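Local coordinates for single-stranded DNA-binding protein (Mycobacterium smegmatis, PDB 5GQO), which probably binds single-stranded DNA, as an OB-fold protein assembled from four copies of the chain, at residues I34-V39 with K50-S55; T29-I34 with S95-G100; N77-L82 with E119-A124; D45-K50 with L82-S87. One frame throughout, in Å; residues are numbered along the deposited sequence.

Contact 1: I34-V39 with K50-S55; sequences IITNPV and KFRVAS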
loop_
_atom_site.group_PDB
_atom_site.type_symbol
_atom_site.label_atom_id
_atom_site.label_comp_id
_atom_site.label_asym_id
_atom_site.label_seq_id
_atom_site.Cartn_x
_atom_site.Cartn_y
_atom_site.Cartn_z
ATOM N N ILE B 34 5.502 15.499 10.975
ATOM C CA ILE B 34 4.479 16.497 11.113
ATOM C C ILE B 34 5.189 17.820 10.922
ATOM O O ILE B 34 6.228 18.041 11.537
ATOM C CB ILE B 34 3.874 16.454 12.508
ATOM C CG1 ILE B 34 3.299 15.068 12.777
ATOM C CG2 ILE B 34 2.792 17.504 12.654
ATOM C CD1 ILE B 34 2.686 14.905 14.149
ATOM N N ILE B 35 4.649 18.704 10.078
ATOM C CA ILE B 35 5.310 19.984 9.816
ATOM C C ILE B 35 4.449 21.186 10.136
ATOM O O ILE B 35 4.836 22.315 9.859
ATOM C CB ILE B 35 5.746 20.084 8.362
ATOM C CG1 ILE B 35 4.554 19.873 7.431
ATOM C CG2 ILE B 35 6.842 19.071 8.079
ATOM C CD1 ILE B 35 4.793 20.438 6.075
ATOM N N THR B 36 3.267 20.976 10.703
ATOM C CA THR B 36 2.513 22.103 11.271
ATOM C C THR B 36 2.095 21.805 12.697
ATOM O O THR B 36 2.136 20.659 13.142
ATOM C CB THR B 36 1.239 22.412 10.488
ATOM O OG1 THR B 36 0.383 21.265 10.545
ATOM C CG2 THR B 36 1.557 22.815 9.065
ATOM N N ASN B 37 1.680 22.854 13.404
ATOM C CA ASN B 37 1.064 22.655 14.717
ATOM C C ASN B 37 -0.320 22.109 14.519
ATOM O O ASN B 37 -1.157 22.725 13.841
ATOM C CB ASN B 37 1.011 23.923 15.566
ATOM C CG ASN B 37 2.373 24.325 16.027
ATOM O OD1 ASN B 37 3.031 23.584 16.773
ATOM N ND2 ASN B 37 2.857 25.430 15.509
ATOM N N PRO B 38 -0.579 20.955 15.110
ATOM C CA PRO B 38 -1.880 20.407 14.875
ATOM C C PRO B 38 -3.017 21.273 15.424
ATOM O O PRO B 38 -2.836 22.037 16.359
ATOM C CB PRO B 38 -1.821 19.078 15.586
ATOM C CG PRO B 38 -0.393 18.699 15.567
ATOM C CD PRO B 38 0.338 19.991 15.734
ATOM N N VAL B 39 -4.183 21.093 14.827
ATOM C CA VAL B 39 -5.369 21.863 15.086
ATOM C C VAL B 39 -6.444 20.915 15.624
ATOM O O VAL B 39 -6.671 19.869 15.034
ATOM C CB VAL B 39 -5.805 22.523 13.751
ATOM C CG1 VAL B 39 -7.250 22.998 13.786
ATOM C CG2 VAL B 39 -4.849 23.669 13.422
ATOM N N LYS B 50 -5.903 17.453 13.329
ATOM C CA LYS B 50 -5.423 17.428 12.005
ATOM C C LYS B 50 -4.157 18.233 11.836
ATOM O O LYS B 50 -3.904 19.200 12.548
ATOM C CB LYS B 50 -6.502 17.935 11.084
ATOM C CG LYS B 50 -6.901 19.364 11.266
ATOM C CD LYS B 50 -7.671 19.847 10.052
ATOM C CE LYS B 50 -6.760 20.421 8.975
ATOM N NZ LYS B 50 -7.499 20.819 7.736
ATOM N N PHE B 51 -3.352 17.840 10.866
ATOM C CA PHE B 51 -2.028 18.405 10.747
ATOM C C PHE B 51 -1.476 18.051 9.423
ATOM O O PHE B 51 -2.030 17.226 8.685
ATOM C CB PHE B 51 -1.135 17.885 11.907
ATOM C CG PHE B 51 -1.171 16.382 12.118
ATOM C CD1 PHE B 51 -0.320 15.583 11.436
ATOM C CD2 PHE B 51 -2.055 15.793 12.972
ATOM C CE1 PHE B 51 -0.343 14.191 11.575
ATOM C CE2 PHE B 51 -2.070 14.401 13.154
ATOM C CZ PHE B 51 -1.227 13.600 12.430
ATOM N N ARG B 52 -0.347 18.651 9.103
ATOM C CA ARG B 52 0.263 18.463 7.795
ATOM C C ARG B 52 1.491 17.568 7.936
ATOM O O ARG B 52 2.213 17.664 8.924
ATOM C CB ARG B 52 0.672 19.836 7.350
ATOM C CG ARG B 52 0.768 20.059 5.863
ATOM C CD ARG B 52 -0.320 20.979 5.402
ATOM N NE ARG B 52 -0.884 20.393 4.209
ATOM C CZ ARG B 52 -0.283 20.422 3.029
ATOM N NH1 ARG B 52 -0.877 19.851 1.979
ATOM N NH2 ARG B 52 0.900 21.037 2.893
ATOM N N VAL B 53 1.699 16.674 6.969
ATOM C CA VAL B 53 2.835 15.740 6.986
ATOM C C VAL B 53 3.651 15.882 5.702
ATOM O O VAL B 53 3.082 15.964 4.611
ATOM C CB VAL B 53 2.425 14.260 7.145
ATOM C CG1 VAL B 53 3.661 13.349 7.062
ATOM C CG2 VAL B 53 1.752 14.043 8.479
ATOM N N ALA B 54 4.973 15.908 5.876
ATOM C CA ALA B 54 5.934 15.878 4.777
ATOM C C ALA B 54 6.644 14.558 4.813
ATOM O O ALA B 54 7.067 14.064 5.880
ATOM C CB ALA B 54 6.949 16.965 4.938
ATOM N N SER B 55 6.773 13.958 3.645
ATOM C CA SER B 55 7.484 12.714 3.575
ATOM C C SER B 55 8.968 12.865 3.356
ATOM O O SER B 55 9.407 13.580 2.452
ATOM C CB SER B 55 6.963 11.841 2.486
ATOM O OG SER B 55 7.074 10.520 2.987
#

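Contact 2: T29-I34 with S95-G100; sequences TVVGNI and SVVVVG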
loop_
_atom_site.group_PDB
_atom_site.type_symbol
_atom_site.label_atom_id
_atom_site.label_comp_id
_atom_site.label_asym_id
_atom_site.label_seq_id
_atom_site.Cartn_x
_atom_site.Cartn_y
_atom_site.Cartn_z
ATOM N N THR B 29 -0.387 4.788 2.975
ATOM C CA THR B 29 0.590 4.871 4.021
ATOM C C THR B 29 1.600 5.933 3.693
ATOM O O THR B 29 2.040 6.017 2.573
ATOM C CB THR B 29 1.368 3.615 4.165
ATOM O OG1 THR B 29 0.508 2.560 4.616
ATOM C CG2 THR B 29 2.471 3.844 5.229
ATOM N N VAL B 30 1.918 6.792 4.658
ATOM C CA VAL B 30 3.008 7.749 4.503
ATOM C C VAL B 30 3.869 7.772 5.767
ATOM O O VAL B 30 3.371 7.678 6.878
ATOM C CB VAL B 30 2.520 9.182 4.146
ATOM C CG1 VAL B 30 1.678 9.805 5.252
ATOM C CG2 VAL B 30 3.693 10.094 3.831
ATOM N N VAL B 31 5.162 7.886 5.564
ATOM C CA VAL B 31 6.124 7.983 6.655
ATOM C C VAL B 31 6.853 9.333 6.491
ATOM O O VAL B 31 7.297 9.662 5.407
ATOM C CB VAL B 31 7.147 6.844 6.554
ATOM C CG1 VAL B 31 8.261 7.067 7.538
ATOM C CG2 VAL B 31 6.461 5.489 6.739
ATOM N N GLY B 32 6.946 10.130 7.543
ATOM C CA GLY B 32 7.596 11.423 7.417
ATOM C C GLY B 32 7.622 12.169 8.736
ATOM O O GLY B 32 7.988 11.614 9.766
ATOM N N ASN B 33 7.215 13.430 8.686
ATOM C CA ASN B 33 7.251 14.333 9.816
ATOM C C ASN B 33 6.041 15.231 9.802
ATOM O O ASN B 33 5.628 15.688 8.734
ATOM C CB ASN B 33 8.495 15.217 9.737
ATOM C CG ASN B 33 9.740 14.435 9.957
ATOM O OD1 ASN B 33 10.269 13.836 9.033
ATOM N ND2 ASN B 33 10.176 14.365 11.205
ATOM N N ILE B 34 5.502 15.499 10.975
ATOM C CA ILE B 34 4.479 16.497 11.113
ATOM C C ILE B 34 5.189 17.820 10.922
ATOM O O ILE B 34 6.228 18.041 11.537
ATOM C CB ILE B 34 3.874 16.454 12.508
ATOM C CG1 ILE B 34 3.299 15.068 12.777
ATOM C CG2 ILE B 34 2.792 17.504 12.654
ATOM C CD1 ILE B 34 2.686 14.905 14.149
ATOM N N SER B 95 8.511 12.752 14.001
ATOM C CA SER B 95 8.539 11.793 12.926
ATOM C C SER B 95 7.275 10.986 13.075
ATOM O O SER B 95 6.884 10.758 14.193
ATOM C CB SER B 95 9.756 10.900 13.101
ATOM O OG SER B 95 9.440 9.968 14.128
ATOM N N VAL B 96 6.630 10.591 11.974
ATOM C CA VAL B 96 5.356 9.865 12.024
ATOM C C VAL B 96 5.234 8.765 11.005
ATOM O O VAL B 96 5.743 8.880 9.880
ATOM C CB VAL B 96 4.104 10.714 11.621
ATOM C CG1 VAL B 96 3.157 10.877 12.735
ATOM C CG2 VAL B 96 4.459 12.036 10.999
ATOM N N VAL B 97 4.446 7.758 11.371
ATOM C CA VAL B 97 3.949 6.735 10.452
ATOM C C VAL B 97 2.449 6.948 10.419
ATOM O O VAL B 97 1.824 6.950 11.475
ATOM C CB VAL B 97 4.235 5.340 10.995
ATOM C CG1 VAL B 97 3.697 4.260 10.076
ATOM C CG2 VAL B 97 5.717 5.156 11.118
ATOM N N VAL B 98 1.885 7.132 9.234
ATOM C CA VAL B 98 0.449 7.347 9.083
ATOM C C VAL B 98 -0.153 6.313 8.116
ATOM O O VAL B 98 0.304 6.168 6.965
ATOM C CB VAL B 98 0.160 8.716 8.485
ATOM C CG1 VAL B 98 -1.316 8.867 8.261
ATOM C CG2 VAL B 98 0.673 9.807 9.394
ATOM N N VAL B 99 -1.188 5.626 8.583
ATOM C CA VAL B 99 -1.919 4.682 7.794
ATOM C C VAL B 99 -3.393 5.076 7.736
ATOM O O VAL B 99 -3.939 5.465 8.748
ATOM C CB VAL B 99 -1.848 3.314 8.405
ATOM C CG1 VAL B 99 -2.603 2.294 7.536
ATOM C CG2 VAL B 99 -0.406 2.921 8.530
ATOM N N GLY B 100 -4.019 4.994 6.554
ATOM C CA GLY B 100 -5.451 5.237 6.450
ATOM C C GLY B 100 -5.979 5.162 5.030
ATOM O O GLY B 100 -5.626 4.281 4.277
#

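Contact 3: N77-L82 with E119-A124; sequences NCWGNL and EVRATA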
loop_
_atom_site.group_PDB
_atom_site.type_symbol
_atom_site.label_atom_id
_atom_site.label_comp_id
_atom_site.label_asym_id
_atom_site.label_seq_id
_atom_site.Cartn_x
_atom_site.Cartn_y
_atom_site.Cartn_z
ATOM N N ASN B 77 -6.056 13.625 8.989
ATOM C CA ASN B 77 -7.155 13.879 9.880
ATOM C C ASN B 77 -7.290 12.710 10.820
ATOM O O ASN B 77 -7.530 11.612 10.377
ATOM C CB ASN B 77 -8.453 13.954 9.120
ATOM C CG ASN B 77 -8.508 15.083 8.150
ATOM O OD1 ASN B 77 -8.073 16.187 8.418
ATOM N ND2 ASN B 77 -9.085 14.814 7.002
ATOM N N CYS B 78 -7.188 12.949 12.124
ATOM C CA CYS B 78 -7.438 11.923 13.094
ATOM C C CYS B 78 -8.725 12.216 13.890
ATOM O O CYS B 78 -9.031 13.357 14.223
ATOM C CB CYS B 78 -6.259 11.870 14.038
ATOM S SG CYS B 78 -4.674 11.781 13.223
ATOM N N TRP B 79 -9.458 11.167 14.205
ATOM C CA TRP B 79 -10.757 11.271 14.832
ATOM C C TRP B 79 -10.773 10.358 16.030
ATOM O O TRP B 79 -10.058 9.362 16.078
ATOM C CB TRP B 79 -11.871 10.790 13.862
ATOM C CG TRP B 79 -12.066 11.635 12.640
ATOM C CD1 TRP B 79 -11.534 11.434 11.408
ATOM C CD2 TRP B 79 -12.868 12.808 12.541
ATOM N NE1 TRP B 79 -11.923 12.441 10.551
ATOM C CE2 TRP B 79 -12.748 13.293 11.234
ATOM C CE3 TRP B 79 -13.683 13.500 13.440
ATOM C CZ2 TRP B 79 -13.416 14.442 10.808
ATOM C CZ3 TRP B 79 -14.331 14.658 13.019
ATOM C CH2 TRP B 79 -14.208 15.103 11.717
ATOM N N GLY B 80 -11.618 10.662 16.995
ATOM C CA GLY B 80 -11.899 9.691 18.053
ATOM C C GLY B 80 -10.723 9.433 18.963
ATOM O O GLY B 80 -9.937 10.351 19.301
ATOM N N ASN B 81 -10.579 8.175 19.338
ATOM C CA ASN B 81 -9.445 7.763 20.110
ATOM C C ASN B 81 -8.080 8.092 19.445
ATOM O O ASN B 81 -7.086 8.328 20.149
ATOM C CB ASN B 81 -9.584 6.278 20.365
ATOM C CG ASN B 81 -10.622 5.983 21.430
ATOM O OD1 ASN B 81 -10.765 6.725 22.408
ATOM N ND2 ASN B 81 -11.340 4.903 21.260
ATOM N N LEU B 82 -8.051 8.094 18.106
ATOM C CA LEU B 82 -6.850 8.376 17.398
ATOM C C LEU B 82 -6.508 9.839 17.554
ATOM O O LEU B 82 -5.349 10.186 17.724
ATOM C CB LEU B 82 -6.957 7.989 15.922
ATOM C CG LEU B 82 -5.696 8.243 15.097
ATOM C CD1 LEU B 82 -4.524 7.470 15.652
ATOM C CD2 LEU B 82 -5.934 7.820 13.652
ATOM N N GLU B 119 -6.099 14.610 1.234
ATOM C CA GLU B 119 -6.172 14.405 2.669
ATOM C C GLU B 119 -6.258 12.954 3.021
ATOM O O GLU B 119 -6.789 12.157 2.252
ATOM C CB GLU B 119 -7.408 15.091 3.234
ATOM C CG GLU B 119 -7.356 16.609 3.132
ATOM C CD GLU B 119 -8.615 17.250 3.663
ATOM O OE1 GLU B 119 -9.255 16.669 4.558
ATOM O OE2 GLU B 119 -8.972 18.327 3.167
ATOM N N VAL B 120 -5.753 12.621 4.198
ATOM C CA VAL B 120 -5.786 11.276 4.671
ATOM C C VAL B 120 -6.750 11.130 5.840
ATOM O O VAL B 120 -6.669 11.892 6.806
ATOM C CB VAL B 120 -4.387 10.864 5.175
ATOM C CG1 VAL B 120 -4.405 9.435 5.727
ATOM C CG2 VAL B 120 -3.374 11.017 4.078
ATOM N N ARG B 121 -7.665 10.171 5.762
ATOM C CA ARG B 121 -8.440 9.814 6.945
ATOM C C ARG B 121 -7.646 8.723 7.633
ATOM O O ARG B 121 -7.724 7.553 7.227
ATOM C CB ARG B 121 -9.843 9.290 6.607
ATOM C CG ARG B 121 -10.571 8.631 7.786
ATOM C CD ARG B 121 -11.915 9.265 7.996
ATOM N NE ARG B 121 -12.944 8.608 7.200
ATOM C CZ ARG B 121 -13.778 9.228 6.334
ATOM N NH1 ARG B 121 -13.758 10.555 6.093
ATOM N NH2 ARG B 121 -14.667 8.481 5.704
ATOM N N ALA B 122 -6.934 9.091 8.694
ATOM C CA ALA B 122 -6.055 8.151 9.355
ATOM C C ALA B 122 -6.814 7.153 10.180
ATOM O O ALA B 122 -7.834 7.472 10.783
ATOM C CB ALA B 122 -5.036 8.879 10.223
ATOM N N THR B 123 -6.285 5.941 10.179
ATOM C CA THR B 123 -6.725 4.792 10.953
ATOM C C THR B 123 -5.723 4.420 12.049
ATOM O O THR B 123 -6.092 3.888 13.065
ATOM C CB THR B 123 -6.789 3.608 9.929
ATOM O OG1 THR B 123 -8.108 3.526 9.406
ATOM C CG2 THR B 123 -6.379 2.238 10.501
ATOM N N ALA B 124 -4.436 4.625 11.790
ATOM C CA ALA B 124 -3.399 4.385 12.771
ATOM C C ALA B 124 -2.288 5.385 12.519
ATOM O O ALA B 124 -1.975 5.704 11.384
ATOM C CB ALA B 124 -2.881 2.979 12.657
HETATM O O HOH W 1 -9.329 8.897 12.701
#

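Contact 4: D45-K50 with L82-S87; sequences DQELYK and LARGVS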
loop_
_atom_site.group_PDB
_atom_site.type_symbol
_atom_site.label_atom_id
_atom_site.label_comp_id
_atom_site.label_asym_id
_atom_site.label_seq_id
_atom_site.Cartn_x
_atom_site.Cartn_y
_atom_site.Cartn_z
ATOM N N ASP B 45 -19.919 15.227 20.374
ATOM C CA ASP B 45 -19.166 14.083 20.927
ATOM C C ASP B 45 -17.747 13.947 20.381
ATOM O O ASP B 45 -16.821 13.595 21.114
ATOM C CB ASP B 45 -19.913 12.793 20.542
ATOM C CG ASP B 45 -19.816 11.735 21.566
ATOM O OD1 ASP B 45 -18.867 11.830 22.352
ATOM O OD2 ASP B 45 -20.677 10.806 21.573
ATOM N N GLN B 46 -17.614 14.250 19.086
ATOM C CA GLN B 46 -16.473 13.853 18.261
ATOM C C GLN B 46 -15.335 14.862 18.242
ATOM O O GLN B 46 -15.547 16.049 18.367
ATOM C CB GLN B 46 -16.915 13.663 16.810
ATOM C CG GLN B 46 -17.147 12.233 16.389
ATOM C CD GLN B 46 -15.852 11.659 15.863
ATOM O OE1 GLN B 46 -14.859 11.503 16.604
ATOM N NE2 GLN B 46 -15.831 11.375 14.572
ATOM N N GLU B 47 -14.136 14.374 17.999
ATOM C CA GLU B 47 -12.956 15.226 18.009
ATOM C C GLU B 47 -12.133 14.995 16.754
ATOM O O GLU B 47 -11.921 13.847 16.357
ATOM C CB GLU B 47 -12.112 14.853 19.211
ATOM C CG GLU B 47 -11.225 15.967 19.777
ATOM C CD GLU B 47 -10.423 15.478 20.988
ATOM O OE1 GLU B 47 -11.026 14.800 21.846
ATOM O OE2 GLU B 47 -9.190 15.711 21.066
ATOM N N LEU B 48 -11.663 16.079 16.162
ATOM C CA LEU B 48 -10.768 16.022 15.045
ATOM C C LEU B 48 -9.432 16.632 15.452
ATOM O O LEU B 48 -9.397 17.713 16.049
ATOM C CB LEU B 48 -11.314 16.839 13.876
ATOM C CG LEU B 48 -10.369 17.010 12.662
ATOM C CD1 LEU B 48 -10.070 15.655 12.045
ATOM C CD2 LEU B 48 -10.975 17.946 11.645
ATOM N N TYR B 49 -8.348 15.981 15.038
ATOM C CA TYR B 49 -7.024 16.521 15.197
ATOM C C TYR B 49 -6.326 16.348 13.895
ATOM O O TYR B 49 -6.174 15.250 13.377
ATOM C CB TYR B 49 -6.329 15.744 16.267
ATOM C CG TYR B 49 -5.150 16.424 16.874
ATOM C CD1 TYR B 49 -5.310 17.564 17.641
ATOM C CD2 TYR B 49 -3.867 15.891 16.741
ATOM C CE1 TYR B 49 -4.218 18.173 18.232
ATOM C CE2 TYR B 49 -2.779 16.482 17.325
ATOM C CZ TYR B 49 -2.957 17.626 18.068
ATOM O OH TYR B 49 -1.882 18.220 18.674
ATOM N N LYS B 50 -5.903 17.453 13.329
ATOM C CA LYS B 50 -5.423 17.428 12.005
ATOM C C LYS B 50 -4.157 18.233 11.836
ATOM O O LYS B 50 -3.904 19.200 12.548
ATOM C CB LYS B 50 -6.502 17.935 11.084
ATOM C CG LYS B 50 -6.901 19.364 11.266
ATOM C CD LYS B 50 -7.671 19.847 10.052
ATOM C CE LYS B 50 -6.760 20.421 8.975
ATOM N NZ LYS B 50 -7.499 20.819 7.736
ATOM N N LEU B 82 -8.051 8.094 18.106
ATOM C CA LEU B 82 -6.850 8.376 17.398
ATOM C C LEU B 82 -6.508 9.839 17.554
ATOM O O LEU B 82 -5.349 10.186 17.724
ATOM C CB LEU B 82 -6.957 7.989 15.922
ATOM C CG LEU B 82 -5.696 8.243 15.097
ATOM C CD1 LEU B 82 -4.524 7.470 15.652
ATOM C CD2 LEU B 82 -5.934 7.820 13.652
ATOM N N ALA B 83 -7.502 10.706 17.525
ATOM C CA ALA B 83 -7.254 12.130 17.785
ATOM C C ALA B 83 -6.677 12.338 19.181
ATOM O O ALA B 83 -5.809 13.177 19.385
ATOM C CB ALA B 83 -8.538 12.901 17.652
ATOM N N ARG B 84 -7.188 11.582 20.142
ATOM C CA ARG B 84 -6.710 11.682 21.523
ATOM C C ARG B 84 -5.270 11.215 21.698
ATOM O O ARG B 84 -4.435 11.972 22.199
ATOM C CB ARG B 84 -7.677 11.008 22.515
ATOM C CG ARG B 84 -8.825 11.960 22.898
ATOM C CD ARG B 84 -9.803 11.426 23.944
ATOM N NE ARG B 84 -10.684 10.375 23.416
ATOM C CZ ARG B 84 -11.687 10.581 22.547
ATOM N NH1 ARG B 84 -11.976 11.798 22.074
ATOM N NH2 ARG B 84 -12.421 9.545 22.150
ATOM N N GLY B 85 -4.969 9.997 21.264
ATOM C CA GLY B 85 -3.599 9.481 21.297
ATOM C C GLY B 85 -2.614 10.419 20.637
ATOM O O GLY B 85 -1.521 10.667 21.163
ATOM N N VAL B 86 -2.989 10.952 19.477
ATOM C CA VAL B 86 -2.055 11.753 18.714
ATOM C C VAL B 86 -1.818 13.084 19.383
ATOM O O VAL B 86 -0.676 13.566 19.396
ATOM C CB VAL B 86 -2.455 11.908 17.228
ATOM C CG1 VAL B 86 -1.555 12.912 16.542
ATOM C CG2 VAL B 86 -2.336 10.563 16.504
ATOM N N SER B 87 -2.860 13.713 19.914
ATOM C CA SER B 87 -2.664 15.053 20.548
ATOM C C SER B 87 -1.863 14.943 21.857
ATOM O O SER B 87 -1.036 15.758 22.141
ATOM C CB SER B 87 -4.005 15.714 20.803
ATOM O OG SER B 87 -4.779 14.815 21.574
#

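Contact 1: I34-V39 with K50-S55
I34 lies over one face of the F51 ring, its CD1 standing 4.0 Å above the ring plane of F51 and offset toward the rim. The branches divide the work: CG1 reaches both CD1 and CE1 of the ring, whereas CG2 of I34 packs on CD1 of F51 at 3.9 Å. F51 holds CG between its backbone N and carbonyl carbon (chi1 49°), which swings the ring off the strand, onto the face of the sheet where I34 packs. F51 CB itself rests on the pyrrolidine of P38, 3.8 Å from P38 CG. A second, partly exposed apolar patch forms where I35 CG2 meets A54 CB at 3.8 Å.

Farther out the bonds are polar. I35 N donates to R52 O, while the hydroxyl of T36 takes the place of a backbone acceptor: R52 N donates to T36 OG1 over 3.1 Å, with an N-H...O angle of 148°. A reciprocal pair joins V39 and K50, V39 N to K50 O at 3.0 Å and K50 N to V39 O at 3.1 Å. The register slips by two residues between I34/V53 and V39/K50, so residues 35-38 form a short break in strand 33-43. P38 is a calcium-binding residue of this protein, although no calcium is bound to this chain. The hairpin of strands 33-43 and 46-55 is flanked by strand 73-79, where F51 packs on C78 and R52 NE bonds to T75.

Contact 2: T29-I34 with S95-G100
Four backbone hydrogen bonds tie V30 to V98 and G32 to V96, each pair bonding in both directions. V98 N approaches V30 O almost in line with the carbonyl, at 2.8 Å and a C=O...N angle of 170°. The bond from V96 N to G32 O is equally short, 2.8 Å, but its donor stands 45° out of the carbonyl plane, where the chain turns its corner at G32. The short axes of 29-31 and 95-99 are antiparallel and 4.8 Å apart.

CA-H...O contacts supplement these bonds at the non-hydrogen-bonded positions; T29 CA lies 3.2 Å from V98 O.

Apolar packing occupies the face of V30 and V98, which lie side by side with V30 CG1 at 3.7 Å from V98 CB. Past the corner I34 crosses V96 at about a right angle, CG1 of I34 meeting CG2 of V96 at 3.7 Å.

On the other face, N33 holds CG anti to its carbonyl carbon (chi1 -69°), which lays the amide alongside S95, N33 ND2 being 3.5 Å from S95 CA. ND2 donates to G93 O and OD1 accepts from R131, fixing its rotation. T29 OG1 bonds to T29 of the third subunit. V30, V96, V98 and I34 thus line an inner face, T29, V31, V97 and V99 meet the third subunit, and two loops hold the N33 amide.

Contact 3: N77-L82 with E119-A124
A water links N77-L82 to E119-A124 where direct strand pairing stops: W79 N donates to it at 2.7 Å, and the water donates to A122 O at 2.8 Å. It thus bridges two backbone groups one step past the last direct bond. Before it the pairing is parallel and centred on N77, which uses both its backbone groups. N77 N donates to V120 O at 2.9 Å, and A122 N donates to N77 O at 3.1 Å. The short axes of 77-79 and 119-122 run 24° apart.

On the face shared with R121, the N77 amide and the E119 carboxylate stand nearly perpendicular, their planes 85° apart. ND2 of N77 donates within its own amide plane to the anti side of E119 OE1 over 3.1 Å, in a nearly straight bond. W79 sets its CD1 at 4.1 Å from R121 CD, a looser touch through the aliphatic part of the arginine.

Beyond the water, L82 CG, anti to the backbone N (chi1 -179°), directs the side chain at residues 119-124, where L82 CD2 lands 3.7 Å from A122 CB. T123 and A124 both face V99 in a classic beta bulge. In this OB fold, the parallel pairing of strand 73-79 with 117-122 is that of the third strand with the fifth, which closes the barrel; helix 80-89 lies between the third and fourth strands.

Contact 4: D45-K50 with L82-S87
The tightly packed part is the ring of Y49, laid against the helical turn at V86 and S87. S87 CB sits over one face of the ring in a CH-pi contact, 3.6 Å from the Y49 centroid and only 15° off the ring normal. V86 meets the same ring at its edge, near the plane, with CG1 at 3.8 Å from Y49 CD2. Y49 keeps CG anti to the backbone N (chi1 -161°), which carries the ring from the strand out to the helix. Y49 CB also rests on the A83 methyl, 3.9 Å from A83 CB. A83 places that methyl 3.7 Å from E47 O as well, and this small side chain permits the strand its nearest backbone approach, 5.1 Å between the CA atoms of Y49 and A83.

The looser side is a salt bridge near the start of the helix, between partly exposed E47 and exposed R84. NH1 of R84 donates in its guanidinium plane to E47 OE1 at 3.2 Å, but it meets that oxygen from above, 44° out of the carboxylate plane, and the bond is bent at the hydrogen. Both groups have second partners: E47 OE2 pairs with R40, and R84 NH2 bonds to N81. Two arginines around one carboxylate would be expected to stabilise its negative charge.

Strand 46-55 is flanked by strands 33-43 and 73-79, with R40 and P38 touching Y49, while helix 80-89 packs obliquely against it and sets V86 against V125 of strand 124-126 and L129 of the third subunit.

Overall arrangement
All four contacts belong to one curled mixed sheet and the helix packed on it. Contact 1 is the hairpin of strands 33-43 and 46-55, nested within the loop that contact 2 closes; the two share I34, their centres about 10 Å apart. Contacts 3 and 4 share L82 on helix 80-89, with centres about 7 Å apart, and their segments alternate along the chain. Strand 46-55 carries both contacts 1 and 4, while strand 95-105 links contact 2 to contact 3 through bonds between V99 and residues 123-124. Contacts 2 and 4 are farthest apart, about 16 Å between centres. Contacts 2, 3 and 4 reach the third subunit, so parts of the barrel and its helix also line that interface.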